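Local coordinates for protein Lv-ranaspumin (Lv-RSN-1) (Leptodactylus vastus, PDB 4K82) that is a surfactant protein of the frog's foam nest, where it probably acts at the air-water interface to help make or stabilise the foam, at residues E56-T61 against G90-G95; K119-D122 against K128-Q131; D158-L163 against V173-L178. One frame throughout, in Å; residues are numbered along the deposited sequence.

Contact 1: residues E56-T61 against G90-G95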
ATOM      1  N   GLU A  56       7.837  -4.042  12.413  1.00 23.00           N
ATOM      2  CA  GLU A  56       8.992  -4.599  11.712  1.00 22.64           C
ATOM      3  C   GLU A  56       9.061  -4.103  10.281  1.00 19.64           C
ATOM      4  O   GLU A  56      10.131  -3.771   9.793  1.00 20.72           O
ATOM      5  CB  GLU A  56       8.977  -6.122  11.740  1.00 23.28           C
ATOM      6  CG  GLU A  56       9.222  -6.698  13.129  1.00 32.75           C
ATOM      7  CD  GLU A  56       9.675  -8.142  13.089  1.00 50.42           C
ATOM      8  OE1 GLU A  56      10.302  -8.536  12.081  1.00 62.73           O
ATOM      9  OE2 GLU A  56       9.405  -8.880  14.064  1.00 51.84           O
ATOM     10  N   LEU A  57       7.905  -4.031   9.624  1.00 18.98           N
ATOM     11  CA  LEU A  57       7.835  -3.494   8.275  1.00 19.36           C
ATOM     12  C   LEU A  57       8.242  -2.019   8.205  1.00 19.27           C
ATOM     13  O   LEU A  57       8.955  -1.604   7.295  1.00 20.10           O
ATOM     14  CB  LEU A  57       6.439  -3.700   7.694  1.00 19.28           C
ATOM     15  CG  LEU A  57       6.215  -3.247   6.251  1.00 24.70           C
ATOM     16  CD1 LEU A  57       7.079  -4.057   5.284  1.00 26.98           C
ATOM     17  CD2 LEU A  57       4.739  -3.348   5.883  1.00 26.08           C
ATOM     18  N   LEU A  58       7.789  -1.226   9.172  1.00 16.19           N
ATOM     19  CA  LEU A  58       8.207   0.170   9.245  1.00 16.01           C
ATOM     20  C   LEU A  58       9.723   0.282   9.408  1.00 19.75           C
ATOM     21  O   LEU A  58      10.371   1.075   8.732  1.00 19.18           O
ATOM     22  CB  LEU A  58       7.502   0.846  10.431  1.00 18.15           C
ATOM     23  CG  LEU A  58       7.769   2.341  10.639  1.00 18.42           C
ATOM     24  CD1 LEU A  58       7.475   3.152   9.374  1.00 18.23           C
ATOM     25  CD2 LEU A  58       6.927   2.836  11.805  1.00 18.04           C
ATOM     26  N   GLU A  59      10.273  -0.514  10.313  1.00 19.92           N
ATOM     27  CA  GLU A  59      11.715  -0.530  10.530  1.00 17.13           C
ATOM     28  C   GLU A  59      12.442  -0.869   9.238  1.00 18.91           C
ATOM     29  O   GLU A  59      13.381  -0.166   8.844  1.00 20.15           O
ATOM     30  CB  GLU A  59      12.065  -1.508  11.659  1.00 18.61           C
ATOM     31  CG  GLU A  59      11.601  -1.023  13.017  1.00 24.57           C
ATOM     32  CD  GLU A  59      11.852  -2.009  14.141  1.00 39.77           C
ATOM     33  OE1 GLU A  59      11.854  -3.232  13.879  1.00 47.93           O
ATOM     34  OE2 GLU A  59      12.048  -1.555  15.290  1.00 41.82           O
ATOM     35  N   ARG A  60      11.997  -1.927   8.565  1.00 18.56           N
ATOM     36  CA  ARG A  60      12.652  -2.360   7.331  1.00 18.85           C
ATOM     37  C   ARG A  60      12.529  -1.319   6.236  1.00 18.14           C
ATOM     38  O   ARG A  60      13.477  -1.054   5.505  1.00 20.64           O
ATOM     39  CB  ARG A  60      12.073  -3.689   6.839  1.00 26.00           C
ATOM     40  CG  ARG A  60      12.434  -4.888   7.700  1.00 36.97           C
ATOM     41  CD  ARG A  60      11.978  -6.181   7.041  1.00 50.96           C
ATOM     42  NE  ARG A  60      10.524  -6.244   6.944  1.00 50.37           N
ATOM     43  CZ  ARG A  60       9.750  -6.955   7.759  1.00 40.73           C
ATOM     44  NH1 ARG A  60       8.437  -6.947   7.596  1.00 48.68           N
ATOM     45  NH2 ARG A  60      10.291  -7.684   8.729  1.00 52.22           N
ATOM     46  N   THR A  61      11.335  -0.753   6.092  1.00 19.06           N
ATOM     47  CA  THR A  61      11.094   0.253   5.076  1.00 19.14           C
ATOM     48  C   THR A  61      12.010   1.461   5.265  1.00 20.17           C
ATOM     49  O   THR A  61      12.582   1.964   4.305  1.00 18.73           O
ATOM     50  CB  THR A  61       9.622   0.699   5.117  1.00 18.53           C
ATOM     51  OG1 THR A  61       8.792  -0.419   4.794  1.00 21.28           O
ATOM     52  CG2 THR A  61       9.361   1.816   4.139  1.00 22.65           C
ATOM     53  N   GLY A  90       1.494   2.676  18.325  1.00 22.73           N
ATOM     54  CA  GLY A  90       0.462   3.625  17.968  1.00 25.76           C
ATOM     55  C   GLY A  90       0.974   5.043  18.040  1.00 22.14           C
ATOM     56  O   GLY A  90       0.687   5.860  17.163  1.00 21.94           O
ATOM     57  N   ASP A  91       1.759   5.329  19.075  1.00 23.44           N
ATOM     58  CA  ASP A  91       2.344   6.650  19.220  1.00 21.99           C
ATOM     59  C   ASP A  91       3.348   6.949  18.122  1.00 20.36           C
ATOM     60  O   ASP A  91       3.444   8.091  17.682  1.00 20.72           O
ATOM     61  CB  ASP A  91       3.006   6.823  20.584  1.00 24.23           C
ATOM     62  CG  ASP A  91       1.999   6.980  21.700  1.00 33.41           C
ATOM     63  OD1 ASP A  91       0.804   7.215  21.402  1.00 34.84           O
ATOM     64  OD2 ASP A  91       2.407   6.885  22.873  1.00 34.48           O
ATOM     65  N   ILE A  92       4.114   5.935  17.708  1.00 20.25           N
ATOM     66  CA  ILE A  92       5.046   6.106  16.603  1.00 19.20           C
ATOM     67  C   ILE A  92       4.286   6.430  15.322  1.00 18.32           C
ATOM     68  O   ILE A  92       4.634   7.356  14.592  1.00 20.61           O
ATOM     69  CB  ILE A  92       5.926   4.856  16.389  1.00 18.97           C
ATOM     70  CG1 ILE A  92       6.871   4.695  17.579  1.00 22.11           C
ATOM     71  CG2 ILE A  92       6.692   4.974  15.090  1.00 19.60           C
ATOM     72  CD1 ILE A  92       7.642   3.394  17.577  1.00 24.96           C
ATOM     73  N   ILE A  93       3.227   5.675  15.072  1.00 17.59           N
ATOM     74  CA  ILE A  93       2.446   5.871  13.856  1.00 17.84           C
ATOM     75  C   ILE A  93       1.815   7.266  13.815  1.00 21.08           C
ATOM     76  O   ILE A  93       1.880   7.951  12.790  1.00 19.28           O
ATOM     77  CB  ILE A  93       1.382   4.770  13.702  1.00 18.79           C
ATOM     78  CG1 ILE A  93       2.039   3.405  13.469  1.00 20.39           C
ATOM     79  CG2 ILE A  93       0.380   5.121  12.572  1.00 21.25           C
ATOM     80  CD1 ILE A  93       2.639   3.205  12.073  1.00 23.81           C
ATOM     81  N   GLN A  94       1.237   7.698  14.934  1.00 18.93           N
ATOM     82  CA  GLN A  94       0.588   9.005  14.966  1.00 20.32           C
ATOM     83  C   GLN A  94       1.624  10.119  14.856  1.00 20.42           C
ATOM     84  O   GLN A  94       1.423  11.091  14.123  1.00 20.89           O
ATOM     85  CB  GLN A  94      -0.276   9.168  16.220  1.00 21.24           C
ATOM     86  CG  GLN A  94      -1.505   8.261  16.232  1.00 22.51           C
ATOM     87  CD  GLN A  94      -2.423   8.476  15.023  1.00 28.01           C
ATOM     88  OE1 GLN A  94      -2.489   7.640  14.118  1.00 26.81           O
ATOM     89  NE2 GLN A  94      -3.139   9.600  15.011  1.00 26.92           N
ATOM     90  N   GLY A  95       2.741   9.958  15.564  1.00 21.11           N
ATOM     91  CA  GLY A  95       3.851  10.892  15.468  1.00 24.04           C
ATOM     92  C   GLY A  95       4.414  11.002  14.064  1.00 21.68           C
ATOM     93  O   GLY A  95       4.674  12.100  13.553  1.00 23.28           O
TER
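Leu57 O, on the turn of helix 48-64 that also carries Leu58 toward Ile92 and Ile93 of helix 89-102 in the helix-to-helix packing of this mainly helical protein, is gripped by two donors of one residue. Thr61 N brings the usual helical bond to Leu57 O at 2.8 Å, and Thr61 OG1 adds a second, also of 2.8 Å to Leu57 O, from the opposite face of the carbonyl plane and 39° out of it. A threonine suits a buried helix position because its hydroxyl can be paid for in this way by its own backbone, while its flank packs on helix 29-42.

The contact itself is purely apolar. Leu58 holds CG anti to the backbone N (chi1 -178°), which sends the branch out toward helix 89-102. Its CD2 lies 3.9 Å from Ile92 CG2, the two side chains meeting at a slant, and reaches Ile93 CD1 more loosely at 4.3 Å. Leu69 of helix 69-76 packs on both Leu58 and Ile92, so the pair belongs to a larger apolar cluster.

Farther from the contact, Glu56 and Arg60 pair on helix 48-64: Arg60 NH2 lies 3.5 Å from Glu56 OE1 in a salt bridge one turn apart, and one face of the guanidinium is laid over Glu56 O, which stands 3.7 Å above its plane near the centre.

Contact 2: residues K119-D122 against K128-Q131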
ATOM      1  N   LYS A 119      -9.464  -0.189   1.399  1.00 20.69           N
ATOM      2  CA  LYS A 119     -10.204  -1.138   0.586  1.00 22.21           C
ATOM      3  C   LYS A 119      -9.565  -2.526   0.567  1.00 24.30           C
ATOM      4  O   LYS A 119     -10.259  -3.542   0.612  1.00 24.48           O
ATOM      5  CB  LYS A 119     -10.401  -0.581  -0.823  1.00 24.84           C
ATOM      6  CG  LYS A 119     -11.447   0.531  -0.855  1.00 28.51           C
ATOM      7  CD  LYS A 119     -11.380   1.308  -2.150  1.00 25.96           C
ATOM      8  CE  LYS A 119     -12.174   2.599  -2.067  1.00 38.50           C
ATOM      9  NZ  LYS A 119     -13.628   2.325  -1.953  1.00 46.30           N
ATOM     10  N   MET A 120      -8.234  -2.573   0.549  1.00 22.06           N
ATOM     11  CA  MET A 120      -7.540  -3.856   0.595  1.00 22.67           C
ATOM     12  C   MET A 120      -7.685  -4.568   1.937  1.00 24.93           C
ATOM     13  O   MET A 120      -7.729  -5.790   1.984  1.00 25.63           O
ATOM     14  CB  MET A 120      -6.063  -3.680   0.228  1.00 22.27           C
ATOM     15  CG  MET A 120      -5.866  -2.989  -1.100  1.00 22.69           C
ATOM     16  SD  MET A 120      -6.341  -4.045  -2.497  1.00 34.66           S
ATOM     17  CE  MET A 120      -4.880  -5.064  -2.644  1.00 43.25           C
ATOM     18  N   LEU A 121      -7.771  -3.808   3.030  1.00 22.33           N
ATOM     19  CA  LEU A 121      -8.022  -4.398   4.336  1.00 21.89           C
ATOM     20  C   LEU A 121      -9.409  -5.041   4.362  1.00 22.85           C
ATOM     21  O   LEU A 121      -9.593  -6.111   4.937  1.00 30.16           O
ATOM     22  CB  LEU A 121      -7.919  -3.336   5.436  1.00 23.58           C
ATOM     23  CG  LEU A 121      -6.522  -2.755   5.676  1.00 27.61           C
ATOM     24  CD1 LEU A 121      -6.590  -1.573   6.632  1.00 24.16           C
ATOM     25  CD2 LEU A 121      -5.574  -3.831   6.198  1.00 25.31           C
ATOM     26  N   ASP A 122     -10.373  -4.383   3.731  1.00 28.05           N
ATOM     27  CA  ASP A 122     -11.744  -4.888   3.717  1.00 27.09           C
ATOM     28  C   ASP A 122     -11.864  -6.190   2.906  1.00 35.97           C
ATOM     29  O   ASP A 122     -12.868  -6.897   2.994  1.00 38.46           O
ATOM     30  CB  ASP A 122     -12.712  -3.812   3.219  1.00 29.20           C
ATOM     31  CG  ASP A 122     -13.017  -2.758   4.281  1.00 35.44           C
ATOM     32  OD1 ASP A 122     -12.910  -3.073   5.486  1.00 41.77           O
ATOM     33  OD2 ASP A 122     -13.371  -1.618   3.912  1.00 40.60           O
ATOM     34  N   LYS A 128      -0.816  -9.974   3.391  1.00 29.04           N
ATOM     35  CA  LYS A 128       0.022  -9.630   2.243  1.00 35.58           C
ATOM     36  C   LYS A 128       0.567  -8.193   2.298  1.00 36.36           C
ATOM     37  O   LYS A 128       1.671  -7.923   1.818  1.00 31.60           O
ATOM     38  CB  LYS A 128      -0.750  -9.868   0.939  1.00 39.78           C
ATOM     39  CG  LYS A 128      -0.922 -11.343   0.561  1.00 41.39           C
ATOM     40  CD  LYS A 128       0.330 -11.906  -0.105  1.00 42.77           C
ATOM     41  CE  LYS A 128       0.256 -13.418  -0.292  1.00 49.21           C
ATOM     42  NZ  LYS A 128      -0.807 -13.842  -1.247  1.00 43.22           N
ATOM     43  N   ILE A 129      -0.215  -7.278   2.871  1.00 24.39           N
ATOM     44  CA  ILE A 129       0.242  -5.920   3.156  1.00 27.10           C
ATOM     45  C   ILE A 129       1.449  -6.010   4.096  1.00 29.62           C
ATOM     46  O   ILE A 129       2.446  -5.287   3.935  1.00 28.13           O
ATOM     47  CB  ILE A 129      -0.882  -5.091   3.826  1.00 25.03           C
ATOM     48  CG1 ILE A 129      -1.915  -4.660   2.787  1.00 29.04           C
ATOM     49  CG2 ILE A 129      -0.316  -3.873   4.538  1.00 29.56           C
ATOM     50  CD1 ILE A 129      -3.150  -4.009   3.390  1.00 29.70           C
ATOM     51  N   LEU A 130       1.357  -6.917   5.070  1.00 24.47           N
ATOM     52  CA  LEU A 130       2.454  -7.159   6.008  1.00 26.42           C
ATOM     53  C   LEU A 130       3.723  -7.666   5.335  1.00 31.53           C
ATOM     54  O   LEU A 130       4.829  -7.434   5.828  1.00 35.77           O
ATOM     55  CB  LEU A 130       2.031  -8.145   7.109  1.00 26.84           C
ATOM     56  CG  LEU A 130       0.834  -7.741   7.982  1.00 30.22           C
ATOM     57  CD1 LEU A 130       0.514  -8.832   8.999  1.00 32.07           C
ATOM     58  CD2 LEU A 130       1.055  -6.399   8.675  1.00 30.24           C
ATOM     59  N   GLN A 131       3.571  -8.367   4.217  1.00 28.86           N
ATOM     60  CA  GLN A 131       4.721  -8.903   3.501  1.00 32.64           C
ATOM     61  C   GLN A 131       5.330  -7.866   2.576  1.00 37.77           C
ATOM     62  O   GLN A 131       6.292  -8.151   1.860  1.00 37.14           O
ATOM     63  CB  GLN A 131       4.318 -10.137   2.701  1.00 37.49           C
ATOM     64  CG  GLN A 131       3.879 -11.312   3.554  1.00 46.23           C
ATOM     65  CD  GLN A 131       3.106 -12.345   2.753  1.00 50.63           C
ATOM     66  OE1 GLN A 131       2.969 -12.222   1.536  1.00 57.88           O
ATOM     67  NE2 GLN A 131       2.596 -13.367   3.433  1.00 57.46           N
TER
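Ile129 points toward Met120 and Leu121 across a helix-loop-helix corner, where helix 107-121 gives way, after a few residues, to the short helix 126-129. The side chain can be followed outward. From CB, which faces the earlier helix, the chain divides: CG2 stands anti to the backbone N, and CG1 takes the place anti to the carbonyl carbon (chi1 -77°). CG1 carries the longer branch toward helix 107-121, and its near-extended second torsion of 172° pushes CD1 far enough to make every contact between the two segments.

That one methyl meets two neighbours. Leu121 CD2 lies 3.7 Å from Ile129 CD1, with the two side chains crossing at about a right angle, and Met120 CB is a looser neighbour at 4.3 Å from Ile129 CD1. Isoleucine suits the place because its longer arm bridges backbones whose nearest CA atoms, those of Met120 and Ile129, are 8.4 Å apart.

Other helices add to the apolar surroundings: Val35 of helix 29-42 packs on Ile129, and Phe137 of helix 133-144 on Met120. The disulfide between Cys125 and Cys168 ties the link between the two segments to the loop that bears Val169, another neighbour of Met120. Next to Ile129, Lys128 NZ is hydrogen-bonded to Arg165 O.

Contact 3: residues D158-L163 against V173-L178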
ATOM      1  N   ASP A 158      -2.268 -11.039 -18.190  1.00 20.78           N
ATOM      2  CA  ASP A 158      -1.370 -10.450 -17.196  1.00 20.52           C
ATOM      3  C   ASP A 158      -2.094 -10.245 -15.872  1.00 20.51           C
ATOM      4  O   ASP A 158      -1.522 -10.423 -14.800  1.00 24.59           O
ATOM      5  CB  ASP A 158      -0.792  -9.127 -17.688  1.00 22.67           C
ATOM      6  CG  ASP A 158       0.351  -9.328 -18.680  1.00 36.90           C
ATOM      7  OD1 ASP A 158       0.870 -10.466 -18.766  1.00 38.90           O
ATOM      8  OD2 ASP A 158       0.730  -8.357 -19.374  1.00 42.54           O
ATOM      9  N   LEU A 159      -3.362  -9.866 -15.946  1.00 20.47           N
ATOM     10  CA  LEU A 159      -4.117  -9.635 -14.724  1.00 19.78           C
ATOM     11  C   LEU A 159      -4.306 -10.945 -13.977  1.00 20.51           C
ATOM     12  O   LEU A 159      -4.251 -10.980 -12.740  1.00 23.11           O
ATOM     13  CB  LEU A 159      -5.470  -9.002 -15.060  1.00 18.58           C
ATOM     14  CG  LEU A 159      -6.369  -8.636 -13.878  1.00 21.53           C
ATOM     15  CD1 LEU A 159      -5.715  -7.570 -13.041  1.00 20.48           C
ATOM     16  CD2 LEU A 159      -7.733  -8.176 -14.380  1.00 23.37           C
ATOM     17  N   LYS A 160      -4.511 -12.025 -14.725  1.00 22.54           N
ATOM     18  CA  LYS A 160      -4.680 -13.352 -14.137  1.00 22.94           C
ATOM     19  C   LYS A 160      -3.454 -13.755 -13.316  1.00 24.07           C
ATOM     20  O   LYS A 160      -3.578 -14.255 -12.197  1.00 27.54           O
ATOM     21  CB  LYS A 160      -4.943 -14.382 -15.234  1.00 31.99           C
ATOM     22  CG  LYS A 160      -5.615 -15.652 -14.759  1.00 36.36           C
ATOM     23  CD  LYS A 160      -6.052 -16.524 -15.932  1.00 44.36           C
ATOM     24  CE  LYS A 160      -6.706 -15.705 -17.048  1.00 48.25           C
ATOM     25  NZ  LYS A 160      -7.575 -16.527 -17.942  1.00 50.06           N
ATOM     26  N   ILE A 161      -2.276 -13.526 -13.885  1.00 23.58           N
ATOM     27  CA  ILE A 161      -1.019 -13.827 -13.213  1.00 28.84           C
ATOM     28  C   ILE A 161      -0.879 -12.983 -11.952  1.00 27.37           C
ATOM     29  O   ILE A 161      -0.493 -13.481 -10.888  1.00 27.74           O
ATOM     30  CB  ILE A 161       0.171 -13.559 -14.157  1.00 28.98           C
ATOM     31  CG1 ILE A 161       0.222 -14.635 -15.245  1.00 31.64           C
ATOM     32  CG2 ILE A 161       1.483 -13.484 -13.376  1.00 27.39           C
ATOM     33  CD1 ILE A 161       1.101 -14.274 -16.430  1.00 37.12           C
ATOM     34  N   ILE A 162      -1.221 -11.705 -12.066  1.00 19.13           N
ATOM     35  CA  ILE A 162      -1.068 -10.784 -10.946  1.00 23.28           C
ATOM     36  C   ILE A 162      -1.999 -11.143  -9.794  1.00 26.61           C
ATOM     37  O   ILE A 162      -1.581 -11.187  -8.627  1.00 25.69           O
ATOM     38  CB  ILE A 162      -1.316  -9.321 -11.389  1.00 24.59           C
ATOM     39  CG1 ILE A 162      -0.176  -8.842 -12.290  1.00 25.44           C
ATOM     40  CG2 ILE A 162      -1.445  -8.398 -10.161  1.00 25.02           C
ATOM     41  CD1 ILE A 162      -0.519  -7.606 -13.112  1.00 25.86           C
ATOM     42  N   LEU A 163      -3.264 -11.397 -10.104  1.00 23.63           N
ATOM     43  CA  LEU A 163      -4.238 -11.683  -9.055  1.00 23.67           C
ATOM     44  C   LEU A 163      -3.985 -13.011  -8.376  1.00 36.04           C
ATOM     45  O   LEU A 163      -4.353 -13.196  -7.213  1.00 32.31           O
ATOM     46  CB  LEU A 163      -5.659 -11.650  -9.598  1.00 23.77           C
ATOM     47  CG  LEU A 163      -6.082 -10.295 -10.153  1.00 23.36           C
ATOM     48  CD1 LEU A 163      -7.471 -10.390 -10.750  1.00 27.25           C
ATOM     49  CD2 LEU A 163      -6.017  -9.203  -9.095  1.00 31.27           C
ATOM     50  N   VAL A 173     -14.094 -14.817  -4.213  1.00 39.86           N
ATOM     51  CA  VAL A 173     -14.427 -15.384  -5.514  1.00 38.29           C
ATOM     52  C   VAL A 173     -13.209 -16.135  -6.040  1.00 34.00           C
ATOM     53  O   VAL A 173     -12.104 -15.588  -6.073  1.00 36.62           O
ATOM     54  CB  VAL A 173     -14.851 -14.300  -6.529  1.00 39.65           C
ATOM     55  CG1 VAL A 173     -15.105 -14.920  -7.900  1.00 37.38           C
ATOM     56  CG2 VAL A 173     -16.089 -13.554  -6.037  1.00 37.44           C
ATOM     57  N   GLY A 174     -13.408 -17.390  -6.433  1.00 37.71           N
ATOM     58  CA  GLY A 174     -12.336 -18.182  -7.008  1.00 32.03           C
ATOM     59  C   GLY A 174     -11.815 -17.519  -8.268  1.00 32.34           C
ATOM     60  O   GLY A 174     -12.584 -16.907  -9.008  1.00 29.67           O
ATOM     61  N   LEU A 175     -10.511 -17.631  -8.504  1.00 26.84           N
ATOM     62  CA  LEU A 175      -9.893 -17.050  -9.692  1.00 26.95           C
ATOM     63  C   LEU A 175     -10.509 -17.593 -10.983  1.00 28.07           C
ATOM     64  O   LEU A 175     -10.744 -16.851 -11.940  1.00 24.23           O
ATOM     65  CB  LEU A 175      -8.390 -17.331  -9.692  1.00 29.69           C
ATOM     66  CG  LEU A 175      -7.632 -16.703 -10.854  1.00 33.92           C
ATOM     67  CD1 LEU A 175      -7.367 -15.233 -10.566  1.00 38.37           C
ATOM     68  CD2 LEU A 175      -6.340 -17.463 -11.131  1.00 34.29           C
ATOM     69  N   ASP A 176     -10.764 -18.896 -10.998  1.00 28.09           N
ATOM     70  CA  ASP A 176     -11.301 -19.553 -12.175  1.00 32.21           C
ATOM     71  C   ASP A 176     -12.672 -18.987 -12.551  1.00 28.73           C
ATOM     72  O   ASP A 176     -12.899 -18.595 -13.692  1.00 27.43           O
ATOM     73  CB  ASP A 176     -11.344 -21.074 -11.966  1.00 36.93           C
ATOM     74  CG  ASP A 176     -12.147 -21.481 -10.734  1.00 51.75           C
ATOM     75  OD1 ASP A 176     -12.429 -20.615  -9.872  1.00 51.08           O
ATOM     76  OD2 ASP A 176     -12.491 -22.680 -10.625  1.00 63.52           O
ATOM     77  N   ASP A 177     -13.581 -18.902 -11.588  1.00 29.40           N
ATOM     78  CA  ASP A 177     -14.897 -18.356 -11.880  1.00 23.78           C
ATOM     79  C   ASP A 177     -14.865 -16.865 -12.207  1.00 22.49           C
ATOM     80  O   ASP A 177     -15.663 -16.384 -13.017  1.00 23.88           O
ATOM     81  CB  ASP A 177     -15.867 -18.614 -10.722  1.00 27.55           C
ATOM     82  CG  ASP A 177     -16.404 -20.030 -10.718  1.00 35.45           C
ATOM     83  OD1 ASP A 177     -16.100 -20.793 -11.656  1.00 38.86           O
ATOM     84  OD2 ASP A 177     -17.136 -20.381  -9.776  1.00 39.29           O
ATOM     85  N   LEU A 178     -13.957 -16.136 -11.562  1.00 23.71           N
ATOM     86  CA  LEU A 178     -13.806 -14.711 -11.834  1.00 22.43           C
ATOM     87  C   LEU A 178     -13.492 -14.515 -13.317  1.00 21.62           C
ATOM     88  O   LEU A 178     -14.131 -13.709 -14.003  1.00 23.08           O
ATOM     89  CB  LEU A 178     -12.703 -14.107 -10.962  1.00 22.35           C
ATOM     90  CG  LEU A 178     -12.511 -12.598 -11.107  1.00 27.24           C
ATOM     91  CD1 LEU A 178     -13.463 -11.848 -10.200  1.00 27.80           C
ATOM     92  CD2 LEU A 178     -11.066 -12.206 -10.822  1.00 31.13           C
TER
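Leu175 faces Lys160 and Leu163 with its two methyls divided between them, at a helix-loop-helix junction where helix 152-165 packs against the first turn of helix 175-180. Its CG is anti to the backbone N (chi1 -177°), which aims the fork at the earlier helix. CD1 of Leu175 rests 4.1 Å from Leu163 CB, while its CD2 lies 4.1 Å from Lys160 CG, with the leucine and lysine chains crossing at about a right angle.

A second perpendicular crossing follows one turn on, where Leu163 CD1 meets Leu178 CD2 at 4.0 Å. Leu163 and Leu178 are buried, which suits their branched apolar tips, and Leu170 of the connecting loop packs on both. Lysine suits the edge of the patch: its aliphatic stem lies against Leu175, and a bend at chi3 turns the outer part of the chain.

Helix 175-180 starts after Gly174 at the N-cap, which has no side chain to accept from the first amides. The acidic side chains of Asp176 and Asp177 sit in the first turn, where they would suit the positive end of the helix dipole. Asp177 OD1 forms a salt bridge with Lys180 NZ, and Asp176 OD1 accepts from Asp177 N at 2.7 Å, from above the carboxylate plane and bent, with an N-H...O angle of 137°.

Overall arrangement
All three contacts join helices through carbon-to-carbon packing alone; polar bonds serve the individual helices or their neighbours. Contacts 1 and 2 are buried and adjoin, with centres about 16 Å apart: Leu57 CD2 packs 3.6 Å from Ile129 O, and helix 29-42 covers parts of both. Contact 3, its centre about 20 Å from that of the chain and only partly buried, lies across that centre from contact 1, and a lysine stem joins its leucines. Contacts 2 and 3 do not touch, yet Phe137 and Val169 pack on residues of each. Contact 1 links helices separated by helix 69-76, whereas contacts 2 and 3 close short connections between successive helices.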